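Local coordinates for BF1531-like N-terminal domain-containing protein (Bacteroides fragilis, PDB 3SLR) that is of unknown function but binds magnesium in a phosphatase-like domain of the HAD type and may hydrolyse ester bonds, at residues 224-229 and 329-334; 252-257 and 358-363; 261-266 and 295-300; 272-277 and 302-307; 278-283 and 308-313. All coordinates share one frame; numbering follows the deposited sequence.

In the fold
After an N-terminal domain built on a five-stranded parallel sheet, the chain enters the magnesium-binding domain, where all five contacts lie. Strand 224-227 opens contact 1, which closes a loop of about a hundred residues by pairing with strand 331-334. Contact 2 ties helix 255-270, inside that loop, to 358-363 beyond it, so the two cross. Contacts 3, 4 and 5 nest inside both loops and cross one another. Contact 3 ties helix 255-270 to the loop before strand 305-309; contacts 4 and 5 follow strands 274-280 and 305-309 from beginning to end. Contacts 1, 4 and 5 lie in the four-stranded parallel sheet, the two pairs meeting where strands 224-227 and 274-280 adjoin.

Contact 1: residues 224-229 and 329-334; sequences CLILDL and DSMVFL. With MG (magnesium ion), chain B; MG (magnesium ion), chain C.
Cys224 to Leu227 pair residue for residue with Met331 to Leu334 as parallel strands, their short axes 4.7 Å apart and inclined by 21°. Backbone bonds alternate between the strands: Val332 N to Cys224 O, Ile226 N to Val332 O (2.7 Å), Leu334 N to Ile226 O (2.9 Å), and Asp228 N to Leu334 O (2.9 Å). On the face turned to helix 255-270, Leu225 holds its CG anti to the backbone N (chi1 175°), which brings CD1 within 3.6 Å of Leu334 CD1 and also against Val332. Leu227 runs alongside Leu334. The other face lies under helix 313-324; here the two branches of Ile226 divide the work, CG2 meeting Phe333 CD1 at 3.7 Å and CD1 resting on the selenium of selenomethionine Met331. Past the strand, the carboxylate of Asp228 spans two magnesium ions, OD2 at 2.2 Å from one and OD1 at 2.4 Å from the other, with a water bridging the pair. Thr232 hydrogen-bonds OD2, whose ion also binds Asp230 O, Asp336 OD1 and waters, consistent with a HAD-type metal site. With its N-H held by Leu334 O, Asp228 is fixed to the sheet end while its carboxylate serves both ions.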
# COMPACT_ATOMS: atom_id res chain seq x y z
N CYS A 224 -10.65 10.76 -2.93
CA CYS A 224 -12.09 10.58 -2.85
C CYS A 224 -12.50 9.13 -3.09
O CYS A 224 -11.99 8.47 -3.99
CB CYS A 224 -12.78 11.49 -3.88
SG CYS A 224 -14.56 11.22 -4.11
N LEU A 225 -13.43 8.65 -2.26
CA LEU A 225 -14.02 7.33 -2.40
C LEU A 225 -15.52 7.47 -2.69
O LEU A 225 -16.24 8.12 -1.94
CB LEU A 225 -13.81 6.51 -1.11
CG LEU A 225 -14.47 5.13 -1.06
CD1 LEU A 225 -13.90 4.23 -2.15
CD2 LEU A 225 -14.33 4.46 0.31
N ILE A 226 -15.97 6.88 -3.80
CA ILE A 226 -17.38 6.91 -4.20
C ILE A 226 -17.98 5.54 -3.97
O ILE A 226 -17.45 4.54 -4.44
CB ILE A 226 -17.54 7.27 -5.69
CG1 ILE A 226 -16.87 8.60 -5.98
CG2 ILE A 226 -19.03 7.30 -6.09
CD1 ILE A 226 -16.66 8.85 -7.48
N LEU A 227 -19.10 5.50 -3.24
CA LEU A 227 -19.70 4.25 -2.81
C LEU A 227 -21.07 4.00 -3.42
O LEU A 227 -21.93 4.86 -3.39
CB LEU A 227 -19.86 4.24 -1.29
CG LEU A 227 -18.56 4.37 -0.49
CD1 LEU A 227 -18.86 4.77 0.96
CD2 LEU A 227 -17.75 3.08 -0.56
N ASP A 228 -21.27 2.80 -3.95
CA ASP A 228 -22.62 2.31 -4.17
C ASP A 228 -23.22 1.99 -2.79
O ASP A 228 -22.49 1.90 -1.81
CB ASP A 228 -22.56 1.08 -5.07
CG ASP A 228 -23.90 0.39 -5.20
OD1 ASP A 228 -24.83 1.02 -5.75
OD2 ASP A 228 -24.01 -0.77 -4.75
N LEU A 229 -24.54 1.84 -2.70
CA LEU A 229 -25.17 1.52 -1.42
C LEU A 229 -25.55 0.04 -1.32
O LEU A 229 -24.94 -0.72 -0.56
CB LEU A 229 -26.38 2.43 -1.17
CG LEU A 229 -26.12 3.93 -1.02
CD1 LEU A 229 -27.43 4.72 -0.87
CD2 LEU A 229 -25.17 4.22 0.15
N ASP A 329 -8.81 11.02 -11.81
CA ASP A 329 -7.73 10.13 -11.44
C ASP A 329 -7.37 10.18 -9.95
O ASP A 329 -6.45 9.50 -9.50
CB ASP A 329 -6.49 10.34 -12.33
CG ASP A 329 -5.98 11.77 -12.31
OD1 ASP A 329 -6.77 12.71 -12.09
OD2 ASP A 329 -4.77 11.96 -12.54
N SER A 330 -8.12 10.97 -9.18
CA SER A 330 -7.96 10.98 -7.73
C SER A 330 -9.13 10.25 -7.06
O SER A 330 -9.27 10.30 -5.84
CB SER A 330 -7.84 12.40 -7.18
OG SER A 330 -9.12 13.03 -7.08
N MSE A 331 -9.95 9.58 -7.87
CA MSE A 331 -11.18 8.94 -7.37
C MSE A 331 -11.14 7.42 -7.40
O MSE A 331 -10.57 6.82 -8.31
CB MSE A 331 -12.38 9.41 -8.18
CG MSE A 331 -12.71 10.86 -7.98
SE MSE A 331 -14.09 11.49 -9.22
CE MSE A 331 -14.61 13.01 -8.13
N VAL A 332 -11.78 6.82 -6.39
CA VAL A 332 -11.97 5.38 -6.31
C VAL A 332 -13.48 5.12 -6.24
O VAL A 332 -14.18 5.75 -5.48
CB VAL A 332 -11.32 4.80 -5.05
CG1 VAL A 332 -11.58 3.31 -4.95
CG2 VAL A 332 -9.83 5.08 -5.04
N PHE A 333 -13.97 4.19 -7.06
CA PHE A 333 -15.39 3.85 -7.07
C PHE A 333 -15.61 2.39 -6.72
O PHE A 333 -15.05 1.50 -7.38
CB PHE A 333 -15.97 4.17 -8.47
CG PHE A 333 -17.38 3.67 -8.68
CD1 PHE A 333 -18.42 4.10 -7.87
CD2 PHE A 333 -17.67 2.81 -9.74
CE1 PHE A 333 -19.72 3.67 -8.09
CE2 PHE A 333 -18.97 2.37 -9.96
CZ PHE A 333 -19.99 2.80 -9.14
N LEU A 334 -16.41 2.15 -5.68
CA LEU A 334 -16.74 0.79 -5.21
C LEU A 334 -18.20 0.44 -5.46
O LEU A 334 -19.10 1.11 -4.96
CB LEU A 334 -16.42 0.65 -3.73
CG LEU A 334 -14.95 0.85 -3.33
CD1 LEU A 334 -14.81 0.73 -1.81
CD2 LEU A 334 -14.07 -0.15 -4.03
MG MG B . -25.19 -2.49 -5.50
MG MG C . -27.20 0.46 -5.73
O HOH W 1 -26.23 -4.60 -6.25
O HOH W 2 -27.14 -1.73 -6.18
O HOH W 3 -24.78 -1.79 -7.73
O HOH W 4 -29.39 -0.14 -5.95
O HOH W 5 -26.76 1.26 -7.73

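Contact 2: residues 252-257 and 358-363; sequences LGIGKA and EDPGDY
Ile254, near the start of helix 255-270, projects toward an Asx turn that Asp359 forms in the loop leading to helix 363-368. With CG1 anti to the backbone N (chi1 -156°), the CG1-CD1 branch reaches that loop: CG1 lies 4.0 Å from Pro360 CB, the isoleucine chain crossing the proline ring at about a right angle, and CD1 continues past it to 3.7 Å from Gly361 N. The same methyl passes Asp359 OD1 at 3.9 Å, the two side chains sliding past each other in opposite directions. One helical turn on, Ala257 turns its methyl to the same loop, with CB 4.0 Å from Gly361 CA and also near the Pro360 carbonyl oxygen. The contact is small, lies at the surface and rests on van der Waals packing, joining the N-terminal part of helix 255-270 to the loop close to the C-terminal end of the chain. Within that loop Pro360 also sits over Tyr363, its CA 3.4 Å above the ring centre, while the hydroxyl of Tyr363 bonds the carbonyl of Asn231. The turn itself is closed by Gly361 N, which donates a hydrogen bond to Asp359 OD1 at 2.9 Å, approaching 41° out of the carboxylate plane.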
# COMPACT_ATOMS: atom_id res chain seq x y z
N LEU A 252 -24.37 -12.59 14.41
CA LEU A 252 -23.76 -13.45 13.41
C LEU A 252 -24.28 -13.15 12.02
O LEU A 252 -25.43 -12.74 11.86
CB LEU A 252 -24.00 -14.92 13.76
CG LEU A 252 -23.51 -15.35 15.14
CD1 LEU A 252 -23.84 -16.82 15.36
CD2 LEU A 252 -22.01 -15.09 15.30
N GLY A 253 -23.42 -13.33 11.02
CA GLY A 253 -23.87 -13.21 9.65
C GLY A 253 -23.29 -12.02 8.93
O GLY A 253 -22.62 -11.19 9.52
N ILE A 254 -23.60 -11.92 7.64
CA ILE A 254 -22.93 -10.97 6.75
C ILE A 254 -23.04 -9.49 7.15
O ILE A 254 -22.19 -8.68 6.78
CB ILE A 254 -23.38 -11.16 5.29
CG1 ILE A 254 -22.31 -10.64 4.33
CG2 ILE A 254 -24.73 -10.50 5.04
CD1 ILE A 254 -20.99 -11.39 4.42
N GLY A 255 -24.07 -9.13 7.92
CA GLY A 255 -24.24 -7.77 8.40
C GLY A 255 -23.02 -7.26 9.15
O GLY A 255 -22.68 -6.07 9.10
N LYS A 256 -22.36 -8.17 9.86
CA LYS A 256 -21.15 -7.81 10.58
C LYS A 256 -20.02 -7.39 9.64
O LYS A 256 -19.23 -6.50 9.95
CB LYS A 256 -20.71 -8.95 11.50
CG LYS A 256 -19.42 -8.65 12.24
CD LYS A 256 -19.03 -9.74 13.21
CE LYS A 256 -18.74 -11.05 12.50
NZ LYS A 256 -18.57 -12.15 13.49
N ALA A 257 -19.93 -8.05 8.48
CA ALA A 257 -18.92 -7.67 7.49
C ALA A 257 -19.15 -6.26 6.96
O ALA A 257 -18.19 -5.51 6.71
CB ALA A 257 -18.87 -8.68 6.34
N GLU A 358 -17.12 -11.36 -5.06
CA GLU A 358 -18.56 -11.49 -4.92
C GLU A 358 -19.03 -11.53 -3.46
O GLU A 358 -20.11 -11.01 -3.12
CB GLU A 358 -19.06 -12.70 -5.71
CG GLU A 358 -20.28 -12.38 -6.57
CD GLU A 358 -20.30 -13.16 -7.87
OE1 GLU A 358 -19.23 -13.65 -8.30
OE2 GLU A 358 -21.39 -13.27 -8.46
N ASP A 359 -18.23 -12.12 -2.58
CA ASP A 359 -18.62 -12.24 -1.18
C ASP A 359 -18.21 -11.00 -0.38
O ASP A 359 -17.02 -10.68 -0.31
CB ASP A 359 -17.97 -13.49 -0.59
CG ASP A 359 -18.53 -13.87 0.76
OD1 ASP A 359 -19.02 -12.98 1.50
OD2 ASP A 359 -18.46 -15.07 1.10
N PRO A 360 -19.18 -10.29 0.20
CA PRO A 360 -18.87 -9.09 0.98
C PRO A 360 -17.91 -9.34 2.14
O PRO A 360 -17.21 -8.43 2.57
CB PRO A 360 -20.25 -8.65 1.50
CG PRO A 360 -21.20 -9.18 0.49
CD PRO A 360 -20.64 -10.52 0.11
N GLY A 361 -17.88 -10.58 2.64
CA GLY A 361 -16.96 -10.94 3.70
C GLY A 361 -15.51 -10.87 3.27
O GLY A 361 -14.60 -10.92 4.09
N ASP A 362 -15.30 -10.75 1.96
CA ASP A 362 -13.96 -10.72 1.39
C ASP A 362 -13.58 -9.34 0.84
O ASP A 362 -12.47 -9.17 0.36
CB ASP A 362 -13.85 -11.74 0.24
CG ASP A 362 -13.90 -13.18 0.72
OD1 ASP A 362 -13.58 -13.42 1.91
OD2 ASP A 362 -14.24 -14.07 -0.08
N TYR A 363 -14.51 -8.38 0.88
CA TYR A 363 -14.24 -7.05 0.32
C TYR A 363 -12.99 -6.43 0.93
O TYR A 363 -12.11 -5.96 0.22
CB TYR A 363 -15.40 -6.09 0.60
CG TYR A 363 -16.66 -6.27 -0.21
CD1 TYR A 363 -16.74 -7.21 -1.23
CD2 TYR A 363 -17.78 -5.48 0.05
CE1 TYR A 363 -17.92 -7.36 -1.96
CE2 TYR A 363 -18.95 -5.62 -0.67
CZ TYR A 363 -19.01 -6.56 -1.67
OH TYR A 363 -20.18 -6.69 -2.39

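Contact 3: residues 261-266 and 295-300; sequences FQEWVK and EMVLKL
Gln262, on helix 255-270, satisfies two successive backbone N-H groups of Val297 and Leu298, in the loop between helix 283-292 and strand 305-309 of the HAD-like domain. Its side chain, extended beyond CG, carries OE1 to 2.9 Å from Val297 N and 3.0 Å from Leu298 N. The bond to Leu298 is almost straight (172°), that to Val297 more bent (135°), and both donors lie tilted out of the amide plane. The opposite end of the amide is used as well: NE2 bonds the carbonyl of Ile233, so the partners of both ends fix the rotation of this buried group. Beside NE2, at 3.7 Å, lies the selenium of selenomethionine Met296, whose chain, bent at chi2 and chi3, crosses the glutamine at about a right angle. Apolar packing frames the polar centre. Leu298 CD1 rests on Val265 CG1 at 3.7 Å, and Val265 in turn touches Leu225 and Leu227 of the central sheet. Nearer the surface, Val297 CG1 meets the aliphatic part of Lys266, 3.8 Å from its CD, and both methyls of Val297 approach Glu263 CG. The loop also braces itself: Lys299 N is bonded to Asp302, and Lys299 NZ donates to Met296 O at 2.9 Å.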
# COMPACT_ATOMS: atom_id res chain seq x y z
N PHE A 261 -16.62 -3.09 7.26
CA PHE A 261 -16.31 -2.34 6.04
C PHE A 261 -16.66 -0.85 6.18
O PHE A 261 -15.88 0.01 5.76
CB PHE A 261 -17.03 -2.95 4.83
CG PHE A 261 -16.84 -2.17 3.55
CD1 PHE A 261 -15.57 -1.87 3.08
CD2 PHE A 261 -17.93 -1.76 2.80
CE1 PHE A 261 -15.39 -1.16 1.91
CE2 PHE A 261 -17.76 -1.04 1.63
CZ PHE A 261 -16.49 -0.74 1.18
N GLN A 262 -17.81 -0.55 6.77
CA GLN A 262 -18.17 0.86 7.02
C GLN A 262 -17.19 1.51 7.98
O GLN A 262 -16.90 2.69 7.87
CB GLN A 262 -19.59 0.99 7.58
CG GLN A 262 -20.67 0.80 6.55
CD GLN A 262 -22.04 1.18 7.09
OE1 GLN A 262 -22.16 2.06 7.95
NE2 GLN A 262 -23.07 0.52 6.58
N GLU A 263 -16.66 0.73 8.93
CA GLU A 263 -15.66 1.27 9.87
C GLU A 263 -14.36 1.67 9.16
O GLU A 263 -13.70 2.63 9.55
CB GLU A 263 -15.39 0.26 10.99
CG GLU A 263 -16.58 0.11 11.92
CD GLU A 263 -16.48 -1.09 12.85
OE1 GLU A 263 -15.58 -1.94 12.66
OE2 GLU A 263 -17.32 -1.18 13.78
N TRP A 264 -14.00 0.92 8.13
CA TRP A 264 -12.85 1.26 7.29
C TRP A 264 -13.12 2.57 6.55
O TRP A 264 -12.26 3.45 6.48
CB TRP A 264 -12.60 0.11 6.30
CG TRP A 264 -11.39 0.27 5.40
CD1 TRP A 264 -10.08 0.09 5.74
CD2 TRP A 264 -11.40 0.62 4.01
NE1 TRP A 264 -9.28 0.31 4.65
CE2 TRP A 264 -10.06 0.64 3.58
CE3 TRP A 264 -12.41 0.93 3.10
CZ2 TRP A 264 -9.70 0.94 2.27
CZ3 TRP A 264 -12.05 1.23 1.79
CH2 TRP A 264 -10.71 1.24 1.39
N VAL A 265 -14.33 2.70 6.01
CA VAL A 265 -14.69 3.93 5.28
C VAL A 265 -14.64 5.12 6.24
O VAL A 265 -14.15 6.20 5.89
CB VAL A 265 -16.06 3.79 4.63
CG1 VAL A 265 -16.50 5.13 3.99
CG2 VAL A 265 -16.02 2.68 3.58
N LYS A 266 -15.13 4.91 7.45
CA LYS A 266 -15.12 5.93 8.48
C LYS A 266 -13.70 6.42 8.76
O LYS A 266 -13.47 7.62 8.94
CB LYS A 266 -15.75 5.38 9.77
CG LYS A 266 -15.75 6.37 10.93
CD LYS A 266 -16.47 5.77 12.15
CE LYS A 266 -16.87 6.85 13.15
NZ LYS A 266 -15.93 6.90 14.30
N GLU A 295 -27.88 1.17 13.50
CA GLU A 295 -26.72 0.31 13.30
C GLU A 295 -25.78 0.83 12.22
O GLU A 295 -24.70 0.29 12.05
CB GLU A 295 -27.13 -1.13 12.96
CG GLU A 295 -27.40 -2.00 14.18
CD GLU A 295 -26.27 -1.99 15.20
OE1 GLU A 295 -25.19 -2.55 14.92
OE2 GLU A 295 -26.46 -1.41 16.29
N MSE A 296 -26.19 1.86 11.50
CA MSE A 296 -25.29 2.46 10.52
C MSE A 296 -24.06 3.06 11.21
O MSE A 296 -24.18 3.78 12.21
CB MSE A 296 -26.01 3.55 9.71
CG MSE A 296 -27.09 3.02 8.77
SE MSE A 296 -26.37 2.09 7.21
CE MSE A 296 -25.58 3.62 6.26
N VAL A 297 -22.88 2.75 10.69
CA VAL A 297 -21.66 3.41 11.16
C VAL A 297 -21.51 4.75 10.46
O VAL A 297 -21.28 5.78 11.10
CB VAL A 297 -20.42 2.52 10.91
CG1 VAL A 297 -19.14 3.25 11.31
CG2 VAL A 297 -20.54 1.23 11.71
N LEU A 298 -21.65 4.74 9.14
CA LEU A 298 -21.65 5.98 8.36
C LEU A 298 -22.94 6.76 8.57
O LEU A 298 -24.03 6.17 8.59
CB LEU A 298 -21.46 5.65 6.88
CG LEU A 298 -20.14 4.95 6.56
CD1 LEU A 298 -20.03 4.60 5.08
CD2 LEU A 298 -18.98 5.84 6.99
N LYS A 299 -22.83 8.07 8.76
CA LYS A 299 -23.99 8.95 8.87
C LYS A 299 -23.98 9.94 7.71
O LYS A 299 -22.98 10.05 6.99
CB LYS A 299 -23.95 9.72 10.19
CG LYS A 299 -23.79 8.85 11.43
CD LYS A 299 -24.91 7.83 11.58
CE LYS A 299 -24.70 7.01 12.85
NZ LYS A 299 -25.78 6.03 13.10
N LEU A 300 -25.09 10.65 7.50
CA LEU A 300 -25.15 11.60 6.40
C LEU A 300 -24.02 12.62 6.45
O LEU A 300 -23.54 13.05 5.41
CB LEU A 300 -26.50 12.30 6.32
CG LEU A 300 -27.64 11.45 5.77
CD1 LEU A 300 -28.90 12.29 5.52
CD2 LEU A 300 -27.20 10.77 4.49

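Contact 4: residues 272-277 and 302-307; sequences GIIIAV and DIAVFV
A beta-alpha-beta unit, strand 274-280, helix 283-292 and strand 305-309, brings Val277 beside Phe306 and Ile275 beside Ile303 at an edge of the parallel sheet. Val277 stands over the face of the Phe306 ring, its CB 4.1 Å from the centroid and only 7° off the normal, a CH-pi contact between side chains pointing the same way. With CG1 anti to the backbone N (chi1 165°), the other methyl, CG2, turns to Ile303 CG2 at 3.9 Å. Phe290 of the connecting helix adds an edge-to-face contact to Phe306. On the side facing helix 313-324, Ile274 CG2 presses on Ala304 CB at 3.4 Å, tighter than usual. The strands join gradually: a water links Ile275 N to Asp302 O, then Ala304 N bonds Ile275 O (2.8 Å), while the buried Val305 N finds no partner. Strand bonds follow, with Val277 N to Val305 O (2.9 Å). Last comes Val307 N, bonding Val277 O at 3.0 Å from 42° out of the carbonyl plane.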
# COMPACT_ATOMS: atom_id res chain seq x y z
N GLY A 272 -9.50 12.69 6.03
CA GLY A 272 -9.65 13.71 5.01
C GLY A 272 -10.04 13.20 3.64
O GLY A 272 -10.14 14.00 2.70
N ILE A 273 -10.26 11.90 3.50
CA ILE A 273 -10.75 11.39 2.23
C ILE A 273 -12.21 11.82 2.05
O ILE A 273 -13.03 11.66 2.96
CB ILE A 273 -10.62 9.86 2.13
CG1 ILE A 273 -9.14 9.44 2.24
CG2 ILE A 273 -11.27 9.33 0.84
CD1 ILE A 273 -8.20 10.11 1.18
N ILE A 274 -12.53 12.40 0.90
CA ILE A 274 -13.90 12.82 0.64
C ILE A 274 -14.74 11.61 0.28
O ILE A 274 -14.36 10.83 -0.59
CB ILE A 274 -13.96 13.81 -0.55
CG1 ILE A 274 -13.03 14.99 -0.27
CG2 ILE A 274 -15.39 14.29 -0.78
CD1 ILE A 274 -12.86 15.92 -1.48
N ILE A 275 -15.86 11.41 0.98
CA ILE A 275 -16.76 10.31 0.66
C ILE A 275 -17.98 10.78 -0.13
O ILE A 275 -18.62 11.77 0.24
CB ILE A 275 -17.26 9.58 1.92
CG1 ILE A 275 -16.11 9.35 2.90
CG2 ILE A 275 -17.93 8.25 1.53
CD1 ILE A 275 -15.00 8.44 2.38
N ALA A 276 -18.30 10.07 -1.20
CA ALA A 276 -19.48 10.40 -1.99
C ALA A 276 -20.30 9.13 -2.20
O ALA A 276 -19.76 8.03 -2.16
CB ALA A 276 -19.06 10.98 -3.34
N VAL A 277 -21.60 9.30 -2.42
CA VAL A 277 -22.46 8.17 -2.74
C VAL A 277 -22.94 8.29 -4.19
O VAL A 277 -23.23 9.39 -4.67
CB VAL A 277 -23.68 8.07 -1.76
CG1 VAL A 277 -24.76 7.14 -2.32
CG2 VAL A 277 -23.21 7.58 -0.39
N ASP A 302 -21.07 12.25 7.10
CA ASP A 302 -19.81 11.68 6.61
C ASP A 302 -19.75 11.74 5.09
O ASP A 302 -18.71 11.51 4.49
CB ASP A 302 -19.66 10.23 7.07
CG ASP A 302 -19.48 10.11 8.57
OD1 ASP A 302 -18.77 10.95 9.16
OD2 ASP A 302 -20.06 9.17 9.16
N ILE A 303 -20.89 12.04 4.46
CA ILE A 303 -20.98 11.99 3.01
C ILE A 303 -20.99 13.40 2.42
O ILE A 303 -21.92 14.18 2.63
CB ILE A 303 -22.24 11.23 2.56
CG1 ILE A 303 -22.37 9.88 3.27
CG2 ILE A 303 -22.24 11.07 1.05
CD1 ILE A 303 -21.30 8.88 2.89
N ALA A 304 -19.94 13.73 1.66
CA ALA A 304 -19.79 15.07 1.09
C ALA A 304 -20.76 15.37 -0.06
O ALA A 304 -21.29 16.47 -0.16
CB ALA A 304 -18.36 15.29 0.62
N VAL A 305 -20.97 14.38 -0.92
CA VAL A 305 -21.89 14.53 -2.05
C VAL A 305 -22.70 13.27 -2.14
O VAL A 305 -22.13 12.18 -2.23
CB VAL A 305 -21.14 14.72 -3.38
CG1 VAL A 305 -22.11 15.07 -4.49
CG2 VAL A 305 -20.07 15.80 -3.24
N PHE A 306 -24.02 13.40 -2.11
CA PHE A 306 -24.91 12.24 -2.09
C PHE A 306 -25.75 12.23 -3.35
O PHE A 306 -26.66 13.05 -3.51
CB PHE A 306 -25.78 12.29 -0.83
CG PHE A 306 -26.40 10.96 -0.44
CD1 PHE A 306 -27.35 10.35 -1.24
CD2 PHE A 306 -26.04 10.34 0.75
CE1 PHE A 306 -27.91 9.13 -0.88
CE2 PHE A 306 -26.60 9.12 1.12
CZ PHE A 306 -27.53 8.52 0.30
N VAL A 307 -25.45 11.31 -4.26
CA VAL A 307 -26.16 11.24 -5.54
C VAL A 307 -26.90 9.92 -5.64
O VAL A 307 -26.28 8.86 -5.73
CB VAL A 307 -25.20 11.37 -6.74
CG1 VAL A 307 -25.97 11.26 -8.06
CG2 VAL A 307 -24.45 12.69 -6.68
O HOH W 6 -16.94 13.13 3.13

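Contact 5: residues 278-283 and 308-313; sequences CSKNNE and ANWENK
Ala308 packs its methyl into the bend of 278-283, CB lying 3.7 Å from Glu283 CA and close to the Asn281 carbonyl; two waters link its backbone to Glu283. Asn309 continues the parallel pairing, its N donating to Ser279 O at 3.1 Å, while its O receives Asn281 N at 3.3 Å from well above the carbonyl plane. Its side chain forms an Asx turn with Glu311 N, and Asn316 binds the same OD1. Trp310 lays one face of its indole over the backbone of Lys280 and Asn281, CZ2 coming within 3.7 Å of Asn281 CA. At the ring edge a water in the indole plane joins NE1 to Asn282 ND2. These are the C-terminal ends of parallel strands, where active sites of HAD-type domains lie. The carbonyl O of Glu311 meets Lys280 CE at 3.2 Å; the Lys280 chain, bent at chi2 and chi4, runs past it to a salt bridge with Glu340. Asn312 caps helix 313-324 by accepting from Asp315 N. Lys313, extended beyond CG, slides along Cys278 SG, and its NZ bonds Cys278 O at 2.9 Å. Asp335 gives that ammonium a salt bridge, Asp228 OD1 a weak hydrogen bond, and a magnesium-bound water accepts from NZ at 2.8 Å and from Lys280 N.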
# COMPACT_ATOMS: atom_id res chain seq x y z
N CYS A 278 -22.98 7.16 -4.89
CA CYS A 278 -23.51 7.10 -6.25
C CYS A 278 -24.32 5.82 -6.40
O CYS A 278 -23.78 4.73 -6.51
CB CYS A 278 -22.37 7.13 -7.29
SG CYS A 278 -22.98 7.28 -9.02
N SER A 279 -25.64 5.98 -6.37
CA SER A 279 -26.54 4.84 -6.21
C SER A 279 -27.75 4.94 -7.15
O SER A 279 -28.28 6.03 -7.39
CB SER A 279 -26.99 4.77 -4.75
OG SER A 279 -27.98 3.77 -4.53
N LYS A 280 -28.18 3.80 -7.67
CA LYS A 280 -29.43 3.68 -8.42
C LYS A 280 -30.54 3.51 -7.40
O LYS A 280 -30.82 2.40 -6.96
CB LYS A 280 -29.37 2.44 -9.32
CG LYS A 280 -29.55 2.67 -10.82
CD LYS A 280 -28.49 3.57 -11.40
CE LYS A 280 -28.36 3.44 -12.93
NZ LYS A 280 -27.79 2.13 -13.38
N ASN A 281 -31.16 4.62 -7.00
CA ASN A 281 -32.20 4.62 -5.98
C ASN A 281 -32.92 5.96 -5.98
O ASN A 281 -32.39 6.98 -6.43
CB ASN A 281 -31.60 4.40 -4.58
CG ASN A 281 -31.55 2.94 -4.17
OD1 ASN A 281 -30.49 2.42 -3.78
ND2 ASN A 281 -32.69 2.26 -4.23
N ASN A 282 -34.14 5.95 -5.45
CA ASN A 282 -34.79 7.17 -5.04
C ASN A 282 -33.98 7.80 -3.91
O ASN A 282 -33.58 7.10 -2.96
CB ASN A 282 -36.22 6.85 -4.57
CG ASN A 282 -36.89 8.03 -3.91
OD1 ASN A 282 -36.85 8.18 -2.68
ND2 ASN A 282 -37.51 8.89 -4.71
N GLU A 283 -33.72 9.10 -3.99
CA GLU A 283 -32.84 9.73 -3.02
C GLU A 283 -33.37 9.60 -1.59
O GLU A 283 -32.61 9.29 -0.66
CB GLU A 283 -32.61 11.20 -3.36
CG GLU A 283 -31.65 11.90 -2.41
CD GLU A 283 -31.62 13.41 -2.62
OE1 GLU A 283 -31.06 13.84 -3.65
OE2 GLU A 283 -32.16 14.14 -1.76
N ALA A 308 -28.22 9.98 -5.58
CA ALA A 308 -29.06 8.81 -5.77
C ALA A 308 -30.15 9.16 -6.77
O ALA A 308 -30.99 10.01 -6.51
CB ALA A 308 -29.69 8.38 -4.43
N ASN A 309 -30.13 8.48 -7.91
CA ASN A 309 -31.17 8.65 -8.91
C ASN A 309 -31.12 7.46 -9.85
O ASN A 309 -30.40 6.50 -9.58
CB ASN A 309 -31.00 9.96 -9.68
CG ASN A 309 -29.66 10.06 -10.39
OD1 ASN A 309 -29.25 9.14 -11.09
ND2 ASN A 309 -28.98 11.18 -10.20
N TRP A 310 -31.84 7.53 -10.95
CA TRP A 310 -31.96 6.39 -11.85
C TRP A 310 -31.16 6.58 -13.14
O TRP A 310 -31.29 5.80 -14.09
CB TRP A 310 -33.43 6.08 -12.12
CG TRP A 310 -34.17 5.78 -10.83
CD1 TRP A 310 -34.98 6.63 -10.14
CD2 TRP A 310 -34.12 4.56 -10.08
NE1 TRP A 310 -35.45 6.01 -9.00
CE2 TRP A 310 -34.94 4.74 -8.95
CE3 TRP A 310 -33.47 3.34 -10.26
CZ2 TRP A 310 -35.13 3.73 -8.00
CZ3 TRP A 310 -33.65 2.34 -9.32
CH2 TRP A 310 -34.48 2.54 -8.20
N GLU A 311 -30.32 7.60 -13.14
CA GLU A 311 -29.43 7.87 -14.27
C GLU A 311 -28.16 7.03 -14.23
O GLU A 311 -27.77 6.53 -13.17
CB GLU A 311 -29.09 9.36 -14.31
CG GLU A 311 -30.23 10.21 -14.82
CD GLU A 311 -30.62 9.81 -16.23
OE1 GLU A 311 -29.87 10.15 -17.18
OE2 GLU A 311 -31.66 9.13 -16.40
N ASN A 312 -27.52 6.86 -15.38
CA ASN A 312 -26.30 6.07 -15.45
C ASN A 312 -25.23 6.64 -14.52
O ASN A 312 -25.15 7.86 -14.31
CB ASN A 312 -25.78 5.99 -16.89
CG ASN A 312 -25.12 7.27 -17.36
OD1 ASN A 312 -23.94 7.51 -17.09
ND2 ASN A 312 -25.87 8.11 -18.06
N LYS A 313 -24.42 5.77 -13.93
CA LYS A 313 -23.48 6.22 -12.92
C LYS A 313 -22.32 7.05 -13.51
O LYS A 313 -21.77 7.91 -12.83
CB LYS A 313 -22.98 5.03 -12.10
CG LYS A 313 -24.11 4.37 -11.34
CD LYS A 313 -23.61 3.44 -10.27
CE LYS A 313 -24.75 2.94 -9.42
NZ LYS A 313 -24.28 2.42 -8.11
O HOH W 7 -27.07 6.13 -10.37
O HOH W 5 -26.76 1.26 -7.73
O HOH W 8 -24.98 3.12 -14.76
O HOH W 9 -37.75 7.17 -7.23
O HOH W 10 -29.41 12.61 -5.39
O HOH W 11 -33.67 10.35 -6.56